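Local coordinates for putative peptide ABC-transport system periplasmic peptide-binding protein (Campylobacter jejuni, PDB 4OEV) that binds nickel(II) outside the cytoplasm, here together with oxalate, as the solute-binding protein of an ABC-type importer, and belongs to a family generally assigned to peptide transport, at residues A[256-261]-A[309-314]; A[414-419]-A[449-454]. All coordinates share one frame; numbering follows the deposited sequence.

Interaction 1: A[256-261]-A[309-314]; sequences LKVRQA and DLLVSA
K257 turns CG anti to its carbonyl carbon (chi1 -72°) and runs extended from there, which carries its ammonium group across to S313, whose OG stands anti to the backbone N. The two residues belong to an antiparallel helix pair of this family 5 solute-binding protein: the axes of 256-261 and 309-313 approach to 8.6 Å at 167°. A261 and A314 bring small side chains between the larger K257, L310 and L311. A261 CB lies 3.9 Å from L310 CB and 3.8 Å from L311 CD2, while L310 CD1 comes 3.7 Å from A261 N. L310 and Q260 cross at about a right angle, CD1 of the leucine meeting CB of the glutamine. On the buried side V258 CG2 touches L311 CD2, and both residues also pack on L331 of strand 329-338, so the pair rests on a sheet there. Toward solvent, where S313 is exposed, A314 CB sits 3.8 Å from K257 CB, alongside the start of the lysine chain. The ammonium group then grips one residue twice: K257 NZ donates to S313 OG at 3.1 Å and to S313 O at 3.2 Å, the latter approached from above the carbonyl plane, with a C=O...N angle of 112°.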
ATOM      1  N   LEU A 256     -22.134 -12.567  11.053  1.00 29.04           N
ATOM      2  CA  LEU A 256     -22.182 -12.566   9.580  1.00 28.53           C
ATOM      3  C   LEU A 256     -23.381 -11.763   9.042  1.00 28.66           C
ATOM      4  O   LEU A 256     -23.250 -10.921   8.135  1.00 30.85           O
ATOM      5  CB  LEU A 256     -22.255 -13.996   9.077  1.00 28.57           C
ATOM      6  CG  LEU A 256     -22.498 -14.094   7.571  1.00 31.83           C
ATOM      7  CD1 LEU A 256     -21.313 -13.467   6.807  1.00 31.97           C
ATOM      8  CD2 LEU A 256     -22.668 -15.549   7.196  1.00 35.49           C
ATOM      9  N   LYS A 257     -24.553 -12.003   9.605  1.00 29.25           N
ATOM     10  CA  LYS A 257     -25.752 -11.287   9.137  1.00 29.98           C
ATOM     11  C   LYS A 257     -25.628  -9.788   9.343  1.00 30.25           C
ATOM     12  O   LYS A 257     -26.135  -9.008   8.547  1.00 32.67           O
ATOM     13  CB  LYS A 257     -27.006 -11.797   9.854  1.00 31.65           C
ATOM     14  CG  LYS A 257     -27.441 -13.214   9.405  1.00 35.20           C
ATOM     15  CD  LYS A 257     -28.556 -13.782  10.351  1.00 40.01           C
ATOM     16  CE  LYS A 257     -28.961 -15.223   9.986  1.00 42.84           C
ATOM     17  NZ  LYS A 257     -29.903 -15.861  10.985  1.00 43.98           N
ATOM     18  N   VAL A 258     -24.996  -9.381  10.438  1.00 28.20           N
ATOM     19  CA  VAL A 258     -24.816  -7.945  10.714  1.00 29.44           C
ATOM     20  C   VAL A 258     -23.876  -7.307   9.669  1.00 28.70           C
ATOM     21  O   VAL A 258     -24.160  -6.262   9.096  1.00 27.12           O
ATOM     22  CB  VAL A 258     -24.243  -7.746  12.124  1.00 30.67           C
ATOM     23  CG1 VAL A 258     -23.716  -6.285  12.322  1.00 29.84           C
ATOM     24  CG2 VAL A 258     -25.292  -8.160  13.184  1.00 31.51           C
ATOM     25  N   ARG A 259     -22.765  -7.974   9.372  1.00 27.39           N
ATOM     26  CA  ARG A 259     -21.828  -7.444   8.410  1.00 28.39           C
ATOM     27  C   ARG A 259     -22.454  -7.416   7.009  1.00 30.66           C
ATOM     28  O   ARG A 259     -22.257  -6.455   6.258  1.00 30.56           O
ATOM     29  CB  ARG A 259     -20.534  -8.283   8.410  1.00 29.36           C
ATOM     30  CG  ARG A 259     -19.631  -7.970   9.556  1.00 28.76           C
ATOM     31  CD  ARG A 259     -18.410  -8.824   9.505  1.00 31.34           C
ATOM     32  NE  ARG A 259     -18.637 -10.184  10.029  1.00 31.84           N
ATOM     33  CZ  ARG A 259     -18.486 -11.302   9.324  1.00 30.62           C
ATOM     34  NH1 ARG A 259     -18.693 -12.460   9.943  1.00 31.35           N
ATOM     35  NH2 ARG A 259     -18.127 -11.288   8.013  1.00 27.50           N
ATOM     36  N   GLN A 260     -23.247  -8.430   6.664  1.00 28.34           N
ATOM     37  CA  GLN A 260     -23.915  -8.385   5.372  1.00 29.52           C
ATOM     38  C   GLN A 260     -24.954  -7.241   5.344  1.00 33.77           C
ATOM     39  O   GLN A 260     -25.119  -6.524   4.361  1.00 34.79           O
ATOM     40  CB  GLN A 260     -24.606  -9.712   5.092  1.00 29.68           C
ATOM     41  CG  GLN A 260     -23.666 -10.906   5.043  1.00 31.93           C
ATOM     42  CD  GLN A 260     -24.431 -12.221   4.888  1.00 37.62           C
ATOM     43  OE1 GLN A 260     -25.433 -12.452   5.574  1.00 38.04           O
ATOM     44  NE2 GLN A 260     -23.953 -13.088   4.004  1.00 36.39           N
ATOM     45  N   ALA A 261     -25.659  -7.088   6.443  1.00 32.40           N
ATOM     46  CA  ALA A 261     -26.681  -6.039   6.507  1.00 34.11           C
ATOM     47  C   ALA A 261     -26.046  -4.652   6.307  1.00 35.71           C
ATOM     48  O   ALA A 261     -26.583  -3.818   5.559  1.00 33.40           O
ATOM     49  CB  ALA A 261     -27.425  -6.128   7.804  1.00 31.35           C
ATOM     50  N   ASP A 309     -34.201  -6.835   6.942  1.00 40.69           N
ATOM     51  CA  ASP A 309     -34.611  -8.232   7.022  1.00 45.93           C
ATOM     52  C   ASP A 309     -33.497  -9.101   7.648  1.00 43.76           C
ATOM     53  O   ASP A 309     -33.773 -10.025   8.432  1.00 42.11           O
ATOM     54  CB  ASP A 309     -34.969  -8.765   5.628  1.00 49.20           C
ATOM     55  CG  ASP A 309     -36.247  -8.172   5.084  1.00 54.40           C
ATOM     56  OD1 ASP A 309     -36.925  -7.424   5.823  1.00 53.94           O
ATOM     57  OD2 ASP A 309     -36.562  -8.434   3.900  1.00 59.47           O
ATOM     58  N   LEU A 310     -32.246  -8.780   7.325  1.00 39.89           N
ATOM     59  CA  LEU A 310     -31.121  -9.522   7.854  1.00 39.39           C
ATOM     60  C   LEU A 310     -30.952  -9.281   9.339  1.00 36.15           C
ATOM     61  O   LEU A 310     -30.625 -10.216  10.090  1.00 36.30           O
ATOM     62  CB  LEU A 310     -29.811  -9.147   7.141  1.00 38.46           C
ATOM     63  CG  LEU A 310     -29.530  -9.851   5.808  1.00 43.02           C
ATOM     64  CD1 LEU A 310     -28.412  -9.121   5.056  1.00 42.48           C
ATOM     65  CD2 LEU A 310     -29.137 -11.284   6.070  1.00 43.55           C
ATOM     66  N   LEU A 311     -31.103  -8.032   9.768  1.00 34.30           N
ATOM     67  CA  LEU A 311     -30.947  -7.743  11.199  1.00 34.62           C
ATOM     68  C   LEU A 311     -32.121  -8.398  12.009  1.00 40.01           C
ATOM     69  O   LEU A 311     -31.907  -8.905  13.113  1.00 38.11           O
ATOM     70  CB  LEU A 311     -30.885  -6.231  11.464  1.00 31.71           C
ATOM     71  CG  LEU A 311     -29.629  -5.517  10.934  1.00 30.67           C
ATOM     72  CD1 LEU A 311     -29.677  -4.054  11.313  1.00 31.70           C
ATOM     73  CD2 LEU A 311     -28.341  -6.145  11.519  1.00 28.82           C
ATOM     74  N   VAL A 312     -33.335  -8.403  11.466  1.00 41.95           N
ATOM     75  CA  VAL A 312     -34.440  -9.129  12.142  1.00 42.75           C
ATOM     76  C   VAL A 312     -34.024 -10.600  12.276  1.00 48.39           C
ATOM     77  O   VAL A 312     -33.992 -11.144  13.404  1.00 46.96           O
ATOM     78  CB  VAL A 312     -35.747  -8.998  11.371  1.00 42.69           C
ATOM     79  CG1 VAL A 312     -36.864  -9.934  11.917  1.00 45.99           C
ATOM     80  CG2 VAL A 312     -36.220  -7.559  11.457  1.00 42.74           C
ATOM     81  N   SER A 313     -33.552 -11.170  11.162  1.00 47.16           N
ATOM     82  CA  SER A 313     -33.127 -12.551  11.133  1.00 47.24           C
ATOM     83  C   SER A 313     -32.023 -12.846  12.137  1.00 45.39           C
ATOM     84  O   SER A 313     -31.942 -13.965  12.635  1.00 48.70           O
ATOM     85  CB  SER A 313     -32.665 -12.927   9.734  1.00 50.10           C
ATOM     86  OG  SER A 313     -32.181 -14.253   9.685  1.00 50.19           O
ATOM     87  N   ALA A 314     -31.187 -11.859  12.447  1.00 41.61           N
ATOM     88  CA  ALA A 314     -30.099 -12.064  13.396  1.00 40.89           C
ATOM     89  C   ALA A 314     -30.576 -11.892  14.817  1.00 39.55           C
ATOM     90  O   ALA A 314     -29.796 -12.000  15.758  1.00 40.41           O
ATOM     91  CB  ALA A 314     -28.887 -11.116  13.095  1.00 35.10           C
TER

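Interaction 2: A[414-419]-A[449-454]; sequences GHYHDK and YENPPF
Neither segment is regular along the contact: 414-419 runs as a loop up to the N-cap D418, and 449-454 leaves helix 434-450 at N451, the first residue with non-helical phi/psi, before two prolines lead into strand 454-467. Their backbones come nearest at Y416 and P453, with CA atoms 6.3 Å apart. Between them lies the Y416 ring, its CG anti to the backbone N. P453 CB sits over the centre of one face, 3.6 Å from the ring centroid and 13° off the normal, a CH-pi contact. The phenol end passes N451 in the opposite direction, and Y416 OH donates to N451 O over 2.5 Å, in the carbonyl plane with a C=O...O angle of 154°. This peptide oxygen, just past the helix end, thus receives a short bond near the ring edge. The N451 side chain is held separately. Its ND2 donates to D418 OD2 at 2.8 Å and 177°, nearly straight and in the amide plane, although carboxylate and amide planes are well twisted against each other; the acceptor is met on its anti side. A water accepts from the same ND2 at 3.1 Å and donates to H417 O. The amide OD1 takes R259 NH2, while D418 OD1 caps V421 N of helix 419-429. The carboxylate therefore caps one helix through OD1 and holds the side chain that follows the other through OD2, and with both ends of the N451 amide engaged its flip is disfavoured. The neighbouring helix N-terminus probably helps stabilise the negative charge of D418.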
ATOM      1  N   GLY A 414      -8.363  -6.165  11.353  1.00 25.21           N
ATOM      2  CA  GLY A 414      -9.716  -6.495  11.798  1.00 24.16           C
ATOM      3  C   GLY A 414      -9.810  -7.875  12.416  1.00 26.34           C
ATOM      4  O   GLY A 414     -10.871  -8.252  12.917  1.00 27.63           O
ATOM      5  N   HIS A 415      -8.700  -8.617  12.427  1.00 22.96           N
ATOM      6  CA  HIS A 415      -8.677  -9.942  13.062  1.00 24.44           C
ATOM      7  C   HIS A 415      -9.600 -10.875  12.345  1.00 23.08           C
ATOM      8  O   HIS A 415     -10.386 -11.620  12.949  1.00 26.55           O
ATOM      9  CB  HIS A 415      -9.034  -9.831  14.537  1.00 27.60           C
ATOM     10  CG  HIS A 415      -8.309  -8.696  15.190  1.00 28.57           C
ATOM     11  ND1 HIS A 415      -6.927  -8.669  15.306  1.00 27.34           N
ATOM     12  CD2 HIS A 415      -8.758  -7.515  15.677  1.00 28.37           C
ATOM     13  CE1 HIS A 415      -6.566  -7.516  15.851  1.00 28.30           C
ATOM     14  NE2 HIS A 415      -7.665  -6.801  16.085  1.00 28.37           N
ATOM     15  N   TYR A 416      -9.507 -10.812  11.037  1.00 21.66           N
ATOM     16  CA  TYR A 416     -10.376 -11.623  10.158  1.00 21.55           C
ATOM     17  C   TYR A 416      -9.822 -13.030  10.011  1.00 27.47           C
ATOM     18  O   TYR A 416      -8.665 -13.153   9.672  1.00 26.21           O
ATOM     19  CB  TYR A 416     -10.434 -10.966   8.803  1.00 22.62           C
ATOM     20  CG  TYR A 416     -11.256 -11.688   7.744  1.00 26.72           C
ATOM     21  CD1 TYR A 416     -12.647 -11.806   7.867  1.00 24.23           C
ATOM     22  CD2 TYR A 416     -10.662 -12.172   6.603  1.00 26.45           C
ATOM     23  CE1 TYR A 416     -13.406 -12.439   6.871  1.00 25.05           C
ATOM     24  CE2 TYR A 416     -11.398 -12.780   5.603  1.00 26.93           C
ATOM     25  CZ  TYR A 416     -12.778 -12.915   5.736  1.00 27.18           C
ATOM     26  OH  TYR A 416     -13.482 -13.551   4.680  1.00 27.64           O
ATOM     27  N   HIS A 417     -10.613 -14.073  10.269  1.00 29.11           N
ATOM     28  CA  HIS A 417     -10.131 -15.478  10.112  1.00 31.86           C
ATOM     29  C   HIS A 417     -11.114 -16.249   9.260  1.00 31.88           C
ATOM     30  O   HIS A 417     -12.227 -16.539   9.710  1.00 31.15           O
ATOM     31  CB  HIS A 417      -9.986 -16.147  11.476  1.00 35.83           C
ATOM     32  CG  HIS A 417      -8.916 -15.548  12.332  1.00 41.63           C
ATOM     33  ND1 HIS A 417      -7.826 -16.275  12.788  1.00 47.07           N
ATOM     34  CD2 HIS A 417      -8.760 -14.294  12.814  1.00 42.11           C
ATOM     35  CE1 HIS A 417      -7.054 -15.485  13.514  1.00 46.56           C
ATOM     36  NE2 HIS A 417      -7.594 -14.274  13.538  1.00 41.73           N
ATOM     37  N   ASP A 418     -10.756 -16.569   8.024  1.00 30.03           N
ATOM     38  CA  ASP A 418     -11.637 -17.358   7.129  1.00 30.65           C
ATOM     39  C   ASP A 418     -10.863 -18.471   6.479  1.00 31.82           C
ATOM     40  O   ASP A 418      -9.814 -18.211   5.851  1.00 25.41           O
ATOM     41  CB  ASP A 418     -12.239 -16.495   6.037  1.00 28.78           C
ATOM     42  CG  ASP A 418     -13.238 -17.233   5.187  1.00 34.38           C
ATOM     43  OD1 ASP A 418     -12.880 -17.825   4.135  1.00 32.85           O
ATOM     44  OD2 ASP A 418     -14.431 -17.240   5.583  1.00 39.00           O
ATOM     45  N   LYS A 419     -11.336 -19.710   6.640  1.00 32.07           N
ATOM     46  CA  LYS A 419     -10.599 -20.835   6.095  1.00 29.32           C
ATOM     47  C   LYS A 419     -10.519 -20.833   4.562  1.00 31.39           C
ATOM     48  O   LYS A 419      -9.451 -21.155   4.000  1.00 33.13           O
ATOM     49  CB  LYS A 419     -11.202 -22.175   6.539  1.00 28.11           C
ATOM     50  CG  LYS A 419     -10.921 -22.583   7.952  1.00 28.54           C
ATOM     51  CD  LYS A 419     -11.454 -24.034   8.125  1.00 30.96           C
ATOM     52  CE  LYS A 419     -11.500 -24.454   9.615  1.00 29.49           C
ATOM     53  NZ  LYS A 419     -12.327 -25.711   9.678  1.00 27.38           N
ATOM     54  N   TYR A 449     -16.809 -12.491  -0.523  1.00 33.99           N
ATOM     55  CA  TYR A 449     -18.213 -12.110  -0.644  1.00 34.86           C
ATOM     56  C   TYR A 449     -19.032 -12.856   0.415  1.00 32.23           C
ATOM     57  O   TYR A 449     -19.954 -12.279   1.000  1.00 32.61           O
ATOM     58  CB  TYR A 449     -18.798 -12.392  -2.055  1.00 34.15           C
ATOM     59  CG  TYR A 449     -20.321 -12.278  -2.032  1.00 37.62           C
ATOM     60  CD1 TYR A 449     -20.959 -11.033  -2.119  1.00 35.58           C
ATOM     61  CD2 TYR A 449     -21.128 -13.405  -1.835  1.00 42.61           C
ATOM     62  CE1 TYR A 449     -22.326 -10.924  -2.035  1.00 39.34           C
ATOM     63  CE2 TYR A 449     -22.511 -13.292  -1.755  1.00 44.17           C
ATOM     64  CZ  TYR A 449     -23.100 -12.051  -1.853  1.00 41.51           C
ATOM     65  OH  TYR A 449     -24.478 -11.923  -1.777  1.00 40.61           O
ATOM     66  N   GLU A 450     -18.751 -14.146   0.612  1.00 30.36           N
ATOM     67  CA  GLU A 450     -19.560 -14.978   1.516  1.00 33.01           C
ATOM     68  C   GLU A 450     -19.333 -14.619   2.984  1.00 35.05           C
ATOM     69  O   GLU A 450     -20.188 -14.836   3.848  1.00 39.29           O
ATOM     70  CB  GLU A 450     -19.273 -16.489   1.309  1.00 32.00           C
ATOM     71  CG  GLU A 450     -19.617 -17.041  -0.104  1.00 51.07           C
ATOM     72  CD  GLU A 450     -21.099 -16.917  -0.498  1.00 53.23           C
ATOM     73  OE1 GLU A 450     -21.984 -16.797   0.392  1.00 53.85           O
ATOM     74  OE2 GLU A 450     -21.392 -16.953  -1.716  1.00 55.10           O
ATOM     75  N   ASN A 451     -18.148 -14.114   3.272  1.00 31.43           N
ATOM     76  CA  ASN A 451     -17.787 -13.762   4.619  1.00 30.45           C
ATOM     77  C   ASN A 451     -16.989 -12.465   4.578  1.00 29.51           C
ATOM     78  O   ASN A 451     -15.756 -12.464   4.702  1.00 28.23           O
ATOM     79  CB  ASN A 451     -17.006 -14.899   5.271  1.00 31.17           C
ATOM     80  CG  ASN A 451     -16.692 -14.620   6.725  1.00 30.89           C
ATOM     81  OD1 ASN A 451     -17.322 -13.767   7.376  1.00 31.48           O
ATOM     82  ND2 ASN A 451     -15.741 -15.341   7.247  1.00 26.65           N
ATOM     83  N   PRO A 452     -17.699 -11.346   4.405  1.00 29.98           N
ATOM     84  CA  PRO A 452     -17.059 -10.050   4.117  1.00 27.65           C
ATOM     85  C   PRO A 452     -16.303  -9.479   5.336  1.00 27.26           C
ATOM     86  O   PRO A 452     -16.848  -9.313   6.413  1.00 29.66           O
ATOM     87  CB  PRO A 452     -18.240  -9.159   3.698  1.00 27.96           C
ATOM     88  CG  PRO A 452     -19.475  -9.815   4.374  1.00 32.82           C
ATOM     89  CD  PRO A 452     -19.170 -11.294   4.388  1.00 32.59           C
ATOM     90  N   PRO A 453     -15.006  -9.224   5.163  1.00 27.68           N
ATOM     91  CA  PRO A 453     -14.237  -8.599   6.241  1.00 27.15           C
ATOM     92  C   PRO A 453     -14.508  -7.086   6.302  1.00 25.10           C
ATOM     93  O   PRO A 453     -14.177  -6.429   7.309  1.00 23.64           O
ATOM     94  CB  PRO A 453     -12.798  -8.854   5.811  1.00 29.12           C
ATOM     95  CG  PRO A 453     -12.876  -8.865   4.325  1.00 30.29           C
ATOM     96  CD  PRO A 453     -14.146  -9.596   4.017  1.00 30.51           C
ATOM     97  N   PHE A 454     -14.986  -6.546   5.179  1.00 25.83           N
ATOM     98  CA  PHE A 454     -15.089  -5.085   4.978  1.00 28.71           C
ATOM     99  C   PHE A 454     -16.477  -4.667   4.492  1.00 33.33           C
ATOM    100  O   PHE A 454     -17.298  -5.499   4.059  1.00 34.11           O
ATOM    101  CB  PHE A 454     -14.101  -4.529   3.921  1.00 28.20           C
ATOM    102  CG  PHE A 454     -12.594  -4.691   4.213  1.00 24.96           C
ATOM    103  CD1 PHE A 454     -12.056  -5.063   5.467  1.00 25.19           C
ATOM    104  CD2 PHE A 454     -11.689  -4.354   3.194  1.00 27.77           C
ATOM    105  CE1 PHE A 454     -10.660  -5.215   5.638  1.00 29.36           C
ATOM    106  CE2 PHE A 454     -10.293  -4.493   3.363  1.00 28.37           C
ATOM    107  CZ  PHE A 454      -9.782  -4.900   4.589  1.00 31.06           C
TER
HETATM  108  O   HOH W   1     -15.143 -15.355  10.258  1.00 45.92           O

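Interaction 1 is the more peripheral, centred about 31 Å from the centre of the chain and partly buried, whereas interaction 2, at about 19 Å, is mostly buried. The first joins helices 256-265 and 304-313 mainly through aliphatic side chains, with its polar bonds at the solvent-facing edge; the second joins the approach to helix 419-429 with the exit of helix 434-450 through directional polar bonds and an aromatic face. They meet through helix 256-265: R259 NH2 probably hydrogen-bonds to P452 O (2.8 Å) as well as to N451 OD1, while L256 CD1 packs against P452 CD. The helix thus presents different sides to the two contacts, whose centres are 15 Å apart.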